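Local coordinates for protein UDP-N-acetylglucosamine 2-epimerase (Listeria monocytogenes, PDB 3OT5) that probably catalyses the reversible epimerisation at C2 that interconverts UDP-N-acetylglucosamine and UDP-N-acetylmannosamine, at residues N199-A204 and Q313-G318; T208-Y213 and F295-R300; N224-M229 and R300-V305. One frame throughout, in Å; residues are numbered along the deposited sequence.

Interaction 1 of 3, residues N199-A204 and Q313-G318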
ATOM      1  N   ASN A 199      -1.991   4.008   7.593  0.50 43.25           N
ATOM      2  CA  ASN A 199      -1.954   3.876   6.141  0.50 41.15           C
ATOM      3  C   ASN A 199      -3.342   3.683   5.521  0.50 40.70           C
ATOM      4  O   ASN A 199      -4.051   2.750   5.895  0.50 40.00           O
ATOM      5  CB  ASN A 199      -1.076   2.664   5.800  0.50 40.13           C
ATOM      6  CG  ASN A 199      -1.005   2.382   4.312  0.50 38.96           C
ATOM      7  OD1 ASN A 199      -1.692   3.021   3.507  0.50 36.83           O
ATOM      8  ND2 ASN A 199      -0.179   1.412   3.938  0.50 33.27           N
ATOM      9  N   THR A 200      -3.739   4.551   4.582  1.00 40.11           N
ATOM     10  CA  THR A 200      -5.059   4.391   3.928  1.00 40.37           C
ATOM     11  C   THR A 200      -5.245   3.066   3.151  1.00 39.74           C
ATOM     12  O   THR A 200      -6.375   2.653   2.886  1.00 39.19           O
ATOM     13  CB  THR A 200      -5.412   5.585   3.010  1.00 41.49           C
ATOM     14  OG1 THR A 200      -4.393   5.767   2.022  1.00 39.75           O
ATOM     15  CG2 THR A 200      -5.568   6.880   3.833  1.00 43.58           C
ATOM     16  N   ALA A 201      -4.143   2.408   2.801  1.00 38.57           N
ATOM     17  CA  ALA A 201      -4.189   1.129   2.084  1.00 38.91           C
ATOM     18  C   ALA A 201      -4.982   0.104   2.878  1.00 39.36           C
ATOM     19  O   ALA A 201      -5.660  -0.745   2.308  1.00 41.71           O
ATOM     20  CB  ALA A 201      -2.777   0.608   1.810  1.00 37.44           C
ATOM     21  N   ILE A 202      -4.901   0.196   4.199  1.00 39.08           N
ATOM     22  CA  ILE A 202      -5.627  -0.709   5.063  1.00 38.85           C
ATOM     23  C   ILE A 202      -7.114  -0.343   4.985  1.00 40.39           C
ATOM     24  O   ILE A 202      -7.955  -1.238   4.915  1.00 41.20           O
ATOM     25  CB  ILE A 202      -5.062  -0.665   6.486  1.00 39.52           C
ATOM     26  CG1 ILE A 202      -3.576  -1.077   6.449  1.00 42.48           C
ATOM     27  CG2 ILE A 202      -5.858  -1.570   7.402  1.00 36.69           C
ATOM     28  CD1 ILE A 202      -2.820  -0.874   7.746  1.00 45.93           C
ATOM     29  N   ASP A 203      -7.444   0.962   4.950  1.00 39.67           N
ATOM     30  CA  ASP A 203      -8.851   1.383   4.825  1.00 40.07           C
ATOM     31  C   ASP A 203      -9.426   0.782   3.537  1.00 39.57           C
ATOM     32  O   ASP A 203     -10.590   0.379   3.482  1.00 41.07           O
ATOM     33  CB  ASP A 203      -9.049   2.916   4.734  1.00 39.47           C
ATOM     34  CG  ASP A 203      -8.497   3.686   5.930  1.00 38.91           C
ATOM     35  OD1 ASP A 203      -9.060   4.768   6.224  1.00 43.55           O
ATOM     36  OD2 ASP A 203      -7.526   3.243   6.582  1.00 38.90           O
ATOM     37  N   ALA A 204      -8.610   0.749   2.495  1.00 38.01           N
ATOM     38  CA  ALA A 204      -9.036   0.212   1.197  1.00 39.43           C
ATOM     39  C   ALA A 204      -9.583  -1.221   1.281  1.00 40.01           C
ATOM     40  O   ALA A 204     -10.492  -1.577   0.556  1.00 42.17           O
ATOM     41  CB  ALA A 204      -7.893   0.263   0.213  1.00 36.91           C
ATOM     42  N   GLN A 313       3.040  -6.359   3.478  1.00 41.31           N
ATOM     43  CA  GLN A 313       3.457  -6.341   4.873  1.00 42.82           C
ATOM     44  C   GLN A 313       2.566  -5.434   5.700  1.00 43.56           C
ATOM     45  O   GLN A 313       2.418  -5.628   6.899  1.00 42.60           O
ATOM     46  CB  GLN A 313       4.922  -5.890   4.984  1.00 44.48           C
ATOM     47  CG  GLN A 313       5.901  -6.902   4.355  1.00 44.19           C
ATOM     48  CD  GLN A 313       7.305  -6.361   4.212  1.00 45.39           C
ATOM     49  OE1 GLN A 313       7.900  -5.883   5.169  1.00 50.33           O
ATOM     50  NE2 GLN A 313       7.853  -6.465   3.008  1.00 41.97           N
ATOM     51  N   GLU A 314       1.947  -4.450   5.059  1.00 43.29           N
ATOM     52  CA  GLU A 314       1.080  -3.543   5.789  1.00 44.89           C
ATOM     53  C   GLU A 314      -0.383  -3.919   5.693  1.00 44.03           C
ATOM     54  O   GLU A 314      -1.147  -3.637   6.610  1.00 44.91           O
ATOM     55  CB  GLU A 314       1.279  -2.127   5.285  1.00 47.06           C
ATOM     56  CG  GLU A 314       2.720  -1.682   5.416  1.00 51.49           C
ATOM     57  CD  GLU A 314       2.946  -0.245   4.994  1.00 56.13           C
ATOM     58  OE1 GLU A 314       4.125   0.101   4.758  1.00 57.67           O
ATOM     59  OE2 GLU A 314       1.960   0.525   4.900  1.00 60.41           O
ATOM     60  N   GLU A 315      -0.752  -4.565   4.588  1.00 42.97           N
ATOM     61  CA  GLU A 315      -2.129  -4.970   4.308  1.00 43.24           C
ATOM     62  C   GLU A 315      -2.515  -6.316   4.880  1.00 42.24           C
ATOM     63  O   GLU A 315      -3.593  -6.453   5.445  1.00 44.20           O
ATOM     64  CB  GLU A 315      -2.370  -4.965   2.794  1.00 42.43           C
ATOM     65  CG  GLU A 315      -2.267  -3.575   2.202  1.00 47.15           C
ATOM     66  CD  GLU A 315      -2.215  -3.555   0.673  1.00 48.77           C
ATOM     67  OE1 GLU A 315      -1.904  -2.494   0.131  1.00 54.24           O
ATOM     68  OE2 GLU A 315      -2.447  -4.588   0.024  1.00 55.97           O
ATOM     69  N   ALA A 316      -1.636  -7.301   4.754  1.00 41.72           N
ATOM     70  CA  ALA A 316      -1.910  -8.648   5.248  1.00 41.61           C
ATOM     71  C   ALA A 316      -2.285  -8.678   6.729  1.00 43.07           C
ATOM     72  O   ALA A 316      -3.245  -9.358   7.105  1.00 44.06           O
ATOM     73  CB  ALA A 316      -0.734  -9.565   4.978  1.00 41.39           C
ATOM     74  N   PRO A 317      -1.531  -7.956   7.578  1.00 43.50           N
ATOM     75  CA  PRO A 317      -1.878  -7.926   8.990  1.00 45.52           C
ATOM     76  C   PRO A 317      -3.220  -7.230   9.215  1.00 48.00           C
ATOM     77  O   PRO A 317      -3.839  -7.405  10.266  1.00 52.76           O
ATOM     78  CB  PRO A 317      -0.723  -7.155   9.612  1.00 44.47           C
ATOM     79  CG  PRO A 317       0.394  -7.380   8.689  1.00 42.52           C
ATOM     80  CD  PRO A 317      -0.214  -7.346   7.342  1.00 43.41           C
ATOM     81  N   GLY A 318      -3.652  -6.433   8.239  1.00 49.44           N
ATOM     82  CA  GLY A 318      -4.956  -5.772   8.289  1.00 51.10           C
ATOM     83  C   GLY A 318      -6.036  -6.849   8.196  1.00 52.30           C
ATOM     84  O   GLY A 318      -7.157  -6.655   8.654  1.00 53.73           O
TER
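The side chains of N199 and E314 cross at about a right angle, with the amide and carboxylate planes turned 80° apart. N199 ND2 donates to E314 OE2 at 2.5 Å, nearly along the C-O axis of the acid, but the N-H direction is bent. CG stands anti to the backbone N (chi1 177°), which also lets N199 OD1 accept A201 N at 2.6 Å as the N-cap of helix 200-208, the donor lying above the carbonyl plane. N199 is modelled in two conformers; both lengths belong to the one described and are to be read with caution. One amide thus caps the helix and reaches across to the acid. The other carboxylate oxygen of E314, OE1, forms a salt bridge with R332. Helix 200-208 follows the last strand of the seven-stranded parallel sheet, whereas helix 310-315 follows strand 302-307 of the six-stranded one, and the contact therefore joins the two Rossmann-like domains of this epimerase family. Beside the polar pair, I202 lays CD1 against the backbone oxygen E314 O, 3.4 Å away, an oxygen that also accepts from N373 ND2. I202 CG2 reaches G318 CA more loosely, at 4.4 Å. On the flank, the extended chain of E315 brings OE1 to 3.6 Å from A201 CB, while its OE2 is hydrogen-bonded to H296 of helix 292-301.

Interaction 2 of 3, residues T208-Y213 and F295-R300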
ATOM      1  N   THR A 208     -12.224  -3.308  -1.039  1.00 47.76           N
ATOM      2  CA  THR A 208     -11.697  -4.264  -2.037  1.00 47.20           C
ATOM      3  C   THR A 208     -12.012  -5.719  -1.698  1.00 48.80           C
ATOM      4  O   THR A 208     -12.192  -6.549  -2.598  1.00 50.19           O
ATOM      5  CB  THR A 208     -10.186  -4.104  -2.184  1.00 45.96           C
ATOM      6  OG1 THR A 208      -9.575  -4.346  -0.924  1.00 41.46           O
ATOM      7  CG2 THR A 208      -9.832  -2.692  -2.649  1.00 41.86           C
ATOM      8  N   VAL A 209     -12.059  -6.028  -0.402  1.00 49.17           N
ATOM      9  CA  VAL A 209     -12.390  -7.370   0.065  1.00 50.57           C
ATOM     10  C   VAL A 209     -13.893  -7.525  -0.023  1.00 53.74           C
ATOM     11  O   VAL A 209     -14.643  -6.804   0.646  1.00 54.99           O
ATOM     12  CB  VAL A 209     -11.965  -7.607   1.519  1.00 50.41           C
ATOM     13  CG1 VAL A 209     -12.433  -8.983   1.977  1.00 50.82           C
ATOM     14  CG2 VAL A 209     -10.456  -7.463   1.657  1.00 45.84           C
ATOM     15  N   GLN A 210     -14.329  -8.469  -0.849  1.00 55.20           N
ATOM     16  CA  GLN A 210     -15.739  -8.703  -1.077  1.00 57.77           C
ATOM     17  C   GLN A 210     -16.378  -9.594  -0.027  1.00 60.08           C
ATOM     18  O   GLN A 210     -15.737 -10.481   0.526  1.00 57.90           O
ATOM     19  CB  GLN A 210     -15.934  -9.360  -2.438  1.00 59.07           C
ATOM     20  CG  GLN A 210     -15.411  -8.564  -3.621  1.00 58.63           C
ATOM     21  CD  GLN A 210     -15.724  -9.247  -4.946  1.00 62.41           C
ATOM     22  OE1 GLN A 210     -16.161 -10.397  -4.974  1.00 63.35           O
ATOM     23  NE2 GLN A 210     -15.515  -8.534  -6.044  1.00 65.45           N
ATOM     24  N   LYS A 211     -17.664  -9.351   0.209  1.00 63.72           N
ATOM     25  CA  LYS A 211     -18.476 -10.116   1.152  1.00 67.50           C
ATOM     26  C   LYS A 211     -18.252 -11.613   0.923  1.00 68.25           C
ATOM     27  O   LYS A 211     -17.838 -12.339   1.828  1.00 68.86           O
ATOM     28  CB  LYS A 211     -19.953  -9.762   0.929  1.00 71.12           C
ATOM     29  CG  LYS A 211     -20.972 -10.413   1.852  1.00 76.40           C
ATOM     30  CD  LYS A 211     -22.387 -10.126   1.319  1.00 82.48           C
ATOM     31  CE  LYS A 211     -23.507 -10.644   2.217  1.00 87.21           C
ATOM     32  NZ  LYS A 211     -23.652  -9.861   3.480  1.00 89.61           N
ATOM     33  N   ASP A 212     -18.515 -12.059  -0.300  1.00 68.83           N
ATOM     34  CA  ASP A 212     -18.354 -13.454  -0.664  1.00 69.63           C
ATOM     35  C   ASP A 212     -17.616 -13.557  -1.999  1.00 67.66           C
ATOM     36  O   ASP A 212     -18.226 -13.738  -3.052  1.00 69.85           O
ATOM     37  CB  ASP A 212     -19.723 -14.136  -0.737  1.00 74.40           C
ATOM     38  CG  ASP A 212     -19.620 -15.635  -0.919  1.00 77.24           C
ATOM     39  OD1 ASP A 212     -18.514 -16.140  -1.233  1.00 79.58           O
ATOM     40  OD2 ASP A 212     -20.647 -16.310  -0.739  1.00 81.80           O
ATOM     41  N   TYR A 213     -16.293 -13.442  -1.936  1.00 64.64           N
ATOM     42  CA  TYR A 213     -15.442 -13.508  -3.121  1.00 62.95           C
ATOM     43  C   TYR A 213     -15.525 -14.867  -3.816  1.00 65.49           C
ATOM     44  O   TYR A 213     -15.680 -15.901  -3.180  1.00 66.22           O
ATOM     45  CB  TYR A 213     -14.002 -13.149  -2.757  1.00 59.05           C
ATOM     46  CG  TYR A 213     -13.021 -13.201  -3.902  1.00 55.20           C
ATOM     47  CD1 TYR A 213     -12.984 -12.191  -4.857  1.00 54.35           C
ATOM     48  CD2 TYR A 213     -12.090 -14.235  -4.000  1.00 53.01           C
ATOM     49  CE1 TYR A 213     -12.062 -12.226  -5.907  1.00 54.80           C
ATOM     50  CE2 TYR A 213     -11.156 -14.275  -5.036  1.00 51.78           C
ATOM     51  CZ  TYR A 213     -11.147 -13.275  -5.987  1.00 52.75           C
ATOM     52  OH  TYR A 213     -10.227 -13.315  -7.014  1.00 50.11           O
ATOM     53  N   PHE A 295      -5.974 -10.115  -5.194  1.00 50.89           N
ATOM     54  CA  PHE A 295      -4.986 -10.471  -4.202  1.00 48.65           C
ATOM     55  C   PHE A 295      -5.489 -10.211  -2.786  1.00 47.81           C
ATOM     56  O   PHE A 295      -5.294 -11.046  -1.902  1.00 46.87           O
ATOM     57  CB  PHE A 295      -3.677  -9.723  -4.446  1.00 49.05           C
ATOM     58  CG  PHE A 295      -2.564 -10.196  -3.576  1.00 49.12           C
ATOM     59  CD1 PHE A 295      -1.787 -11.275  -3.961  1.00 51.32           C
ATOM     60  CD2 PHE A 295      -2.312  -9.593  -2.360  1.00 50.95           C
ATOM     61  CE1 PHE A 295      -0.769 -11.729  -3.152  1.00 54.70           C
ATOM     62  CE2 PHE A 295      -1.300 -10.045  -1.545  1.00 51.12           C
ATOM     63  CZ  PHE A 295      -0.526 -11.112  -1.936  1.00 52.54           C
ATOM     64  N   HIS A 296      -6.122  -9.062  -2.549  1.00 48.08           N
ATOM     65  CA  HIS A 296      -6.645  -8.796  -1.210  1.00 47.66           C
ATOM     66  C   HIS A 296      -7.637  -9.888  -0.807  1.00 47.23           C
ATOM     67  O   HIS A 296      -7.662 -10.326   0.348  1.00 45.41           O
ATOM     68  CB  HIS A 296      -7.324  -7.421  -1.076  1.00 49.01           C
ATOM     69  CG  HIS A 296      -6.391  -6.258  -1.233  1.00 50.02           C
ATOM     70  ND1 HIS A 296      -6.793  -5.045  -1.751  1.00 52.34           N
ATOM     71  CD2 HIS A 296      -5.061  -6.143  -0.997  1.00 49.68           C
ATOM     72  CE1 HIS A 296      -5.762  -4.218  -1.780  1.00 52.06           C
ATOM     73  NE2 HIS A 296      -4.698  -4.863  -1.335  1.00 47.96           N
ATOM     74  N   ASN A 297      -8.452 -10.316  -1.764  1.00 47.10           N
ATOM     75  CA  ASN A 297      -9.444 -11.361  -1.520  1.00 48.44           C
ATOM     76  C   ASN A 297      -8.819 -12.735  -1.242  1.00 47.98           C
ATOM     77  O   ASN A 297      -9.348 -13.505  -0.434  1.00 47.69           O
ATOM     78  CB  ASN A 297     -10.463 -11.361  -2.651  1.00 50.30           C
ATOM     79  CG  ASN A 297     -11.351 -10.110  -2.616  1.00 51.70           C
ATOM     80  OD1 ASN A 297     -12.322 -10.043  -1.851  1.00 49.46           O
ATOM     81  ND2 ASN A 297     -11.038  -9.139  -3.463  1.00 50.15           N
ATOM     82  N   PHE A 298      -7.690 -13.033  -1.882  1.00 47.19           N
ATOM     83  CA  PHE A 298      -6.976 -14.286  -1.611  1.00 48.23           C
ATOM     84  C   PHE A 298      -6.337 -14.184  -0.259  1.00 49.36           C
ATOM     85  O   PHE A 298      -6.371 -15.108   0.548  1.00 49.63           O
ATOM     86  CB  PHE A 298      -5.896 -14.572  -2.658  1.00 47.27           C
ATOM     87  CG  PHE A 298      -6.385 -15.370  -3.820  1.00 48.12           C
ATOM     88  CD1 PHE A 298      -6.076 -16.722  -3.907  1.00 50.32           C
ATOM     89  CD2 PHE A 298      -7.178 -14.796  -4.796  1.00 49.66           C
ATOM     90  CE1 PHE A 298      -6.516 -17.483  -4.957  1.00 52.97           C
ATOM     91  CE2 PHE A 298      -7.634 -15.549  -5.862  1.00 53.40           C
ATOM     92  CZ  PHE A 298      -7.304 -16.902  -5.943  1.00 56.13           C
ATOM     93  N   LEU A 299      -5.769 -13.019  -0.021  1.00 51.10           N
ATOM     94  CA  LEU A 299      -5.092 -12.718   1.211  1.00 51.88           C
ATOM     95  C   LEU A 299      -6.046 -12.978   2.368  1.00 54.73           C
ATOM     96  O   LEU A 299      -5.681 -13.633   3.349  1.00 55.77           O
ATOM     97  CB  LEU A 299      -4.644 -11.251   1.166  1.00 51.74           C
ATOM     98  CG  LEU A 299      -3.512 -10.776   2.052  1.00 51.62           C
ATOM     99  CD1 LEU A 299      -2.253 -11.598   1.743  1.00 51.21           C
ATOM    100  CD2 LEU A 299      -3.271  -9.303   1.821  1.00 49.15           C
ATOM    101  N   ARG A 300      -7.290 -12.523   2.238  1.00 57.85           N
ATOM    102  CA  ARG A 300      -8.271 -12.707   3.315  1.00 60.14           C
ATOM    103  C   ARG A 300      -8.450 -14.148   3.774  1.00 61.31           C
ATOM    104  O   ARG A 300      -8.613 -14.398   4.975  1.00 63.25           O
ATOM    105  CB  ARG A 300      -9.639 -12.129   2.940  1.00 62.71           C
ATOM    106  CG  ARG A 300     -10.689 -12.371   4.027  1.00 67.01           C
ATOM    107  CD  ARG A 300     -11.963 -11.620   3.800  1.00 71.77           C
ATOM    108  NE  ARG A 300     -12.929 -11.889   4.860  1.00 77.33           N
ATOM    109  CZ  ARG A 300     -12.968 -11.262   6.035  1.00 80.26           C
ATOM    110  NH1 ARG A 300     -13.898 -11.593   6.924  1.00 82.98           N
ATOM    111  NH2 ARG A 300     -12.086 -10.309   6.335  1.00 79.88           N
TER
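The amide of N297 grips the chain where it leaves helix 200-208. N297 OD1 accepts Q210 N at 2.7 Å, nearly straight and in the carbonyl plane, and N297 ND2 donates to T208 O at 3.0 Å from a tilted position, so that both ends of the amide hold backbone on either side of V209. Y213 covers the same side chain: N297 CB sits 3.4 Å from the ring centroid, over the face, in a CH-pi contact, and the amide lies within 11° of parallel to the ring. Next to this, T208 OG1 and H296 ND1 share a hydrogen bond of 3.0 Å. V209 CG1 lies beside R300 CD, though the modelled separation of 3.2 Å is doubtfully short. The arrangement ties the segment linking the two Rossmann-like domains to helix 292-301, which packs on the six-stranded parallel sheet. Further out, Y213 OH lies 3.6 Å from F298 CE2, the two rings being inclined to each other, and is held by D294 OD1. I293 O also accepts from N297 ND2, giving this group a second acceptor, this one in its own helix, and E315 takes the remaining ring nitrogen of H296, NE2.

Interaction 3 of 3, residues N224-M229 and R300-V305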
ATOM      1  N   ASN A 224      -8.399 -27.043   3.933  1.00 64.70           N
ATOM      2  CA  ASN A 224      -6.972 -26.747   3.757  1.00 61.01           C
ATOM      3  C   ASN A 224      -6.570 -25.327   4.063  1.00 57.87           C
ATOM      4  O   ASN A 224      -7.332 -24.389   3.858  1.00 56.40           O
ATOM      5  CB  ASN A 224      -6.516 -27.071   2.336  1.00 59.58           C
ATOM      6  CG  ASN A 224      -6.438 -28.544   2.083  1.00 60.64           C
ATOM      7  OD1 ASN A 224      -6.254 -29.326   3.009  1.00 61.47           O
ATOM      8  ND2 ASN A 224      -6.535 -28.934   0.822  1.00 58.91           N
ATOM      9  N   ARG A 225      -5.329 -25.191   4.520  1.00 56.41           N
ATOM     10  CA  ARG A 225      -4.756 -23.900   4.859  1.00 54.08           C
ATOM     11  C   ARG A 225      -4.030 -23.325   3.655  1.00 51.62           C
ATOM     12  O   ARG A 225      -3.076 -23.907   3.138  1.00 50.96           O
ATOM     13  CB  ARG A 225      -3.841 -24.053   6.061  1.00 54.36           C
ATOM     14  CG  ARG A 225      -4.633 -24.490   7.279  1.00 56.74           C
ATOM     15  CD  ARG A 225      -3.768 -24.756   8.466  1.00 58.78           C
ATOM     16  NE  ARG A 225      -2.882 -25.902   8.274  1.00 55.53           N
ATOM     17  CZ  ARG A 225      -1.957 -26.253   9.152  1.00 53.85           C
ATOM     18  NH1 ARG A 225      -1.809 -25.546  10.268  1.00 55.96           N
ATOM     19  NH2 ARG A 225      -1.177 -27.295   8.917  1.00 55.50           N
ATOM     20  N   LEU A 226      -4.513 -22.171   3.218  1.00 49.36           N
ATOM     21  CA  LEU A 226      -3.978 -21.495   2.063  1.00 46.81           C
ATOM     22  C   LEU A 226      -2.695 -20.722   2.369  1.00 45.64           C
ATOM     23  O   LEU A 226      -2.652 -19.877   3.271  1.00 45.14           O
ATOM     24  CB  LEU A 226      -5.047 -20.549   1.493  1.00 45.86           C
ATOM     25  CG  LEU A 226      -4.671 -19.618   0.327  1.00 45.58           C
ATOM     26  CD1 LEU A 226      -4.096 -20.392  -0.849  1.00 45.62           C
ATOM     27  CD2 LEU A 226      -5.887 -18.809  -0.109  1.00 43.03           C
ATOM     28  N   ILE A 227      -1.641 -21.050   1.630  1.00 44.40           N
ATOM     29  CA  ILE A 227      -0.383 -20.350   1.736  1.00 43.45           C
ATOM     30  C   ILE A 227      -0.251 -19.569   0.439  1.00 41.70           C
ATOM     31  O   ILE A 227      -0.363 -20.132  -0.646  1.00 42.90           O
ATOM     32  CB  ILE A 227       0.813 -21.246   1.841  1.00 44.12           C
ATOM     33  CG1 ILE A 227       0.750 -22.093   3.113  1.00 46.93           C
ATOM     34  CG2 ILE A 227       2.091 -20.366   1.838  1.00 45.02           C
ATOM     35  CD1 ILE A 227       1.864 -23.088   3.207  1.00 49.50           C
ATOM     36  N   LEU A 228      -0.021 -18.277   0.558  1.00 40.15           N
ATOM     37  CA  LEU A 228       0.118 -17.416  -0.601  1.00 40.49           C
ATOM     38  C   LEU A 228       1.563 -16.946  -0.660  1.00 40.68           C
ATOM     39  O   LEU A 228       2.164 -16.648   0.375  1.00 41.50           O
ATOM     40  CB  LEU A 228      -0.841 -16.235  -0.449  1.00 40.08           C
ATOM     41  CG  LEU A 228      -0.988 -15.189  -1.547  1.00 42.05           C
ATOM     42  CD1 LEU A 228      -1.401 -15.812  -2.867  1.00 40.69           C
ATOM     43  CD2 LEU A 228      -2.022 -14.155  -1.086  1.00 42.55           C
ATOM     44  N   MET A 229       2.137 -16.924  -1.857  1.00 40.87           N
ATOM     45  CA  MET A 229       3.513 -16.477  -2.036  1.00 42.09           C
ATOM     46  C   MET A 229       3.656 -15.488  -3.197  1.00 43.16           C
ATOM     47  O   MET A 229       3.019 -15.643  -4.232  1.00 42.81           O
ATOM     48  CB  MET A 229       4.428 -17.657  -2.314  1.00 43.35           C
ATOM     49  CG  MET A 229       5.865 -17.238  -2.536  1.00 45.90           C
ATOM     50  SD  MET A 229       6.922 -18.613  -2.925  1.00 51.03           S
ATOM     51  CE  MET A 229       8.459 -17.744  -3.255  1.00 55.77           C
ATOM     52  N   ARG A 300      -7.290 -12.523   2.238  1.00 57.85           N
ATOM     53  CA  ARG A 300      -8.271 -12.707   3.315  1.00 60.14           C
ATOM     54  C   ARG A 300      -8.450 -14.148   3.774  1.00 61.31           C
ATOM     55  O   ARG A 300      -8.613 -14.398   4.975  1.00 63.25           O
ATOM     56  CB  ARG A 300      -9.639 -12.129   2.940  1.00 62.71           C
ATOM     57  CG  ARG A 300     -10.689 -12.371   4.027  1.00 67.01           C
ATOM     58  CD  ARG A 300     -11.963 -11.620   3.800  1.00 71.77           C
ATOM     59  NE  ARG A 300     -12.929 -11.889   4.860  1.00 77.33           N
ATOM     60  CZ  ARG A 300     -12.968 -11.262   6.035  1.00 80.26           C
ATOM     61  NH1 ARG A 300     -13.898 -11.593   6.924  1.00 82.98           N
ATOM     62  NH2 ARG A 300     -12.086 -10.309   6.335  1.00 79.88           N
ATOM     63  N   LYS A 301      -8.436 -15.093   2.832  1.00 61.20           N
ATOM     64  CA  LYS A 301      -8.620 -16.509   3.169  1.00 61.10           C
ATOM     65  C   LYS A 301      -7.293 -17.237   3.406  1.00 58.36           C
ATOM     66  O   LYS A 301      -7.271 -18.435   3.678  1.00 59.40           O
ATOM     67  CB  LYS A 301      -9.428 -17.201   2.060  1.00 63.60           C
ATOM     68  CG  LYS A 301      -9.792 -18.670   2.332  1.00 67.05           C
ATOM     69  CD  LYS A 301     -10.558 -18.847   3.654  1.00 73.05           C
ATOM     70  CE  LYS A 301     -10.941 -20.308   3.902  1.00 75.19           C
ATOM     71  NZ  LYS A 301     -11.617 -20.486   5.213  1.00 79.60           N
ATOM     72  N   SER A 302      -6.187 -16.507   3.330  1.00 54.56           N
ATOM     73  CA  SER A 302      -4.865 -17.092   3.522  1.00 51.89           C
ATOM     74  C   SER A 302      -4.538 -17.351   4.996  1.00 51.95           C
ATOM     75  O   SER A 302      -4.985 -16.623   5.886  1.00 51.68           O
ATOM     76  CB  SER A 302      -3.806 -16.182   2.907  1.00 50.20           C
ATOM     77  OG  SER A 302      -4.064 -15.989   1.526  1.00 48.41           O
ATOM     78  N   TYR A 303      -3.772 -18.407   5.237  1.00 50.21           N
ATOM     79  CA  TYR A 303      -3.352 -18.773   6.574  1.00 50.35           C
ATOM     80  C   TYR A 303      -2.044 -18.043   6.838  1.00 48.50           C
ATOM     81  O   TYR A 303      -1.777 -17.610   7.955  1.00 49.40           O
ATOM     82  CB  TYR A 303      -3.167 -20.289   6.681  1.00 51.86           C
ATOM     83  CG  TYR A 303      -2.857 -20.809   8.064  1.00 52.47           C
ATOM     84  CD1 TYR A 303      -3.875 -21.058   8.979  1.00 54.08           C
ATOM     85  CD2 TYR A 303      -1.548 -21.099   8.447  1.00 55.71           C
ATOM     86  CE1 TYR A 303      -3.597 -21.559  10.258  1.00 53.28           C
ATOM     87  CE2 TYR A 303      -1.259 -21.605   9.723  1.00 54.53           C
ATOM     88  CZ  TYR A 303      -2.290 -21.824  10.623  1.00 54.87           C
ATOM     89  OH  TYR A 303      -2.006 -22.320  11.882  1.00 61.49           O
ATOM     90  N   LEU A 304      -1.222 -17.909   5.806  1.00 45.15           N
ATOM     91  CA  LEU A 304       0.034 -17.199   5.952  1.00 44.24           C
ATOM     92  C   LEU A 304       0.485 -16.786   4.564  1.00 42.68           C
ATOM     93  O   LEU A 304       0.046 -17.340   3.551  1.00 42.40           O
ATOM     94  CB  LEU A 304       1.097 -18.051   6.678  1.00 45.74           C
ATOM     95  CG  LEU A 304       1.867 -19.118   5.900  1.00 44.83           C
ATOM     96  CD1 LEU A 304       2.915 -18.420   5.063  1.00 43.14           C
ATOM     97  CD2 LEU A 304       2.556 -20.122   6.812  1.00 48.36           C
ATOM     98  N   VAL A 305       1.346 -15.789   4.511  1.00 42.84           N
ATOM     99  CA  VAL A 305       1.829 -15.292   3.237  1.00 41.90           C
ATOM    100  C   VAL A 305       3.315 -15.045   3.291  1.00 41.10           C
ATOM    101  O   VAL A 305       3.831 -14.562   4.296  1.00 43.00           O
ATOM    102  CB  VAL A 305       1.092 -13.981   2.834  1.00 41.06           C
ATOM    103  CG1 VAL A 305       1.159 -12.968   3.940  1.00 44.01           C
ATOM    104  CG2 VAL A 305       1.675 -13.382   1.519  1.00 44.13           C
TER
HETATM  105  O   HOH W   1      -6.323 -20.700   4.824  1.00 42.16           O
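Strands 225-229 and 302-307 run parallel, with I227 paired to L304 and L228 to V305, held by L228 N donating to L304 O at 3.1 Å and Y303 N donating to L226 O at 2.7 Å, both in the carbonyl plane. The chain turns a corner at Y303, and nearer the strand start a water bridges the gap, donating to K301 O and accepting from L226 N. The corner directs the Y303 side chain alongside R225, the two pointing the same way. R225 CD lies over one ring face, 3.7 Å from the centroid and offset toward the rim, and the bend at chi3 (-66°) carries the guanidinium on over the ring, where CZ makes a long cation-pi contact, 5.0 Å from the centroid, with the two planes 63° apart. The polar ends are bonded to other residues: R225 NH2 in a salt bridge with D257, R225 NH1 to L359 O, and Y303 OH to L358 O, while the Y303 ring also stacks with H365. Deeper in, I227 CG2 touches L304 CD1 at 3.9 Å on one face of the sheet; on the other, L228 CB and V305 CG2 lie 4.3 Å apart, with S302 OG near L228 and bonded to F298 O. These neighbours are the first and fourth strands in the 3-2-1-4-5-6 order of a Rossmann-type parallel sheet, here that of the second domain.

The three contacts pass from the interior of one domain to the junction of both. Interaction 3 lies within the second sheet and is largely backbone bonds and apolar side chains, with a cation-pi pair where the strands begin. Interaction 2 packs the chain after helix 200-208 on helix 292-301, which covers that sheet: F295 and L299 meet L228 there, and R300 belongs to both contacts. It is only partly buried, and its chemistry is amide-to-backbone bonding plus a ring face. Interaction 1, buried near the centre of the chain, joins helices of different domains through one amide-carboxylate bond and the packing of I202; E315 OE2 and H296 NE2 connect it to interaction 2.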